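Local coordinates for protein cellulase (Bacillus sp. BG-CS10, PDB 5E09) that probably hydrolyses internal beta-1,4-glucosidic bonds of cellulose as a halophilic family 5 endoglucanase that also carries a family 46 carbohydrate-binding module, at residues F272-L275 with G276-T279. Numbering follows the deposited sequence.
Sequences FGLL and GFDT
Leu274 and Phe277 meet in a helical turn of the loop that follows strand 267-272, seventh strand of the eight-stranded (beta/alpha)8 barrel, and leads on to helix 286-302. Two successive i to i+3 backbone hydrogen bonds hold the turn, Phe277 N to Leu274 O (2.9 Å) and Asp278 N to Leu275 O (2.9 Å), and a weak one from Thr279 N to Gly276 O follows. In the first, Phe277 N lies 47° out of the plane of the Leu274 carbonyl.

The Phe277 side chain starts with CB 3.2 Å from Leu274 O. With CG beside its own backbone N (chi1 -74°), the ring turns back along Leu274, one face toward its CB; CG lies 3.4 Å from the same Leu274 O, which CD1 and CD2 also approach, while CD2 and CE2 run past Leu274 N. Leu274 CB stands over the ring centre in a CH-pi contact, 4° off the normal. A leucine in place of Phe277 would probably forfeit this face and leave Leu274 CB without its flat support.

Beyond the turn, His315 meets the Phe277 ring at a steep angle and Ile284 touches it, while Phe292 and Phe293 of helix 286-302 pack on Leu274. The ring's outermost carbon, Phe277 CZ, reaches Leu274 CD1 at 4.1 Å.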
loop_
_atom_site.group_PDB
_atom_site.type_symbol
_atom_site.label_atom_id
_atom_site.label_comp_id
_atom_site.label_asym_id
_atom_site.label_seq_id
_atom_site.Cartn_x
_atom_site.Cartn_y
_atom_site.Cartn_z
ATOM N N PHE A 272 5.272 2.727 1.695
ATOM C CA PHE A 272 3.870 2.990 1.972
ATOM C C PHE A 272 3.004 2.322 0.914
ATOM O O PHE A 272 3.491 1.915 -0.139
ATOM C CB PHE A 272 3.589 4.497 2.068
ATOM C CG PHE A 272 3.598 5.217 0.752
ATOM C CD1 PHE A 272 4.788 5.663 0.196
ATOM C CD2 PHE A 272 2.413 5.479 0.084
ATOM C CE1 PHE A 272 4.797 6.338 -1.007
ATOM C CE2 PHE A 272 2.416 6.155 -1.126
ATOM C CZ PHE A 272 3.609 6.584 -1.672
ATOM N N GLY A 273 1.723 2.188 1.234
ATOM C CA GLY A 273 0.757 1.522 0.386
ATOM C C GLY A 273 -0.453 1.243 1.253
ATOM O O GLY A 273 -0.656 1.898 2.273
ATOM N N LEU A 274 -1.266 0.280 0.850
ATOM C CA LEU A 274 -2.335 -0.200 1.711
ATOM C C LEU A 274 -2.131 -1.695 1.919
ATOM O O LEU A 274 -1.851 -2.421 0.970
ATOM C CB LEU A 274 -3.710 0.098 1.106
ATOM C CG LEU A 274 -4.148 1.564 1.133
ATOM C CD1 LEU A 274 -5.366 1.771 0.251
ATOM C CD2 LEU A 274 -4.443 2.007 2.565
ATOM N N LEU A 275 -2.248 -2.138 3.167
ATOM C CA LEU A 275 -1.981 -3.525 3.535
ATOM C C LEU A 275 -2.766 -4.511 2.674
ATOM O O LEU A 275 -2.220 -5.515 2.203
ATOM C CB LEU A 275 -2.313 -3.745 5.008
ATOM C CG LEU A 275 -1.443 -4.754 5.750
ATOM C CD1 LEU A 275 -0.014 -4.250 5.788
ATOM C CD2 LEU A 275 -1.976 -4.991 7.153
ATOM N N GLY A 276 -4.044 -4.203 2.456
ATOM C CA GLY A 276 -4.916 -5.042 1.653
ATOM C C GLY A 276 -4.390 -5.372 0.267
ATOM O O GLY A 276 -4.777 -6.389 -0.316
ATOM N N PHE A 277 -3.503 -4.527 -0.260
ATOM C CA PHE A 277 -2.904 -4.767 -1.572
ATOM C C PHE A 277 -2.154 -6.100 -1.630
ATOM O O PHE A 277 -1.943 -6.646 -2.713
ATOM C CB PHE A 277 -1.951 -3.631 -1.956
ATOM C CG PHE A 277 -2.647 -2.357 -2.357
ATOM C CD1 PHE A 277 -4.031 -2.295 -2.443
ATOM C CD2 PHE A 277 -1.912 -1.220 -2.653
ATOM C CE1 PHE A 277 -4.668 -1.124 -2.811
ATOM C CE2 PHE A 277 -2.546 -0.043 -3.023
ATOM C CZ PHE A 277 -3.927 0.004 -3.102
ATOM N N ASP A 278 -1.745 -6.621 -0.476
ATOM C CA ASP A 278 -1.090 -7.929 -0.446
ATOM C C ASP A 278 -2.048 -9.015 -0.944
ATOM O O ASP A 278 -1.653 -9.933 -1.662
ATOM C CB ASP A 278 -0.580 -8.246 0.957
ATOM C CG ASP A 278 0.684 -7.474 1.297
ATOM O OD1 ASP A 278 1.382 -7.036 0.356
ATOM O OD2 ASP A 278 0.978 -7.303 2.501
ATOM N N THR A 279 -3.316 -8.891 -0.576
ATOM C CA THR A 279 -4.358 -9.686 -1.203
ATOM C C THR A 279 -4.516 -9.223 -2.648
ATOM O O THR A 279 -4.152 -9.930 -3.585
ATOM C CB THR A 279 -5.704 -9.556 -0.457
ATOM O OG1 THR A 279 -5.518 -9.859 0.931
ATOM C CG2 THR A 279 -6.743 -10.498 -1.049
HETATM O O HOH W 1 -3.593 -8.474 3.449
#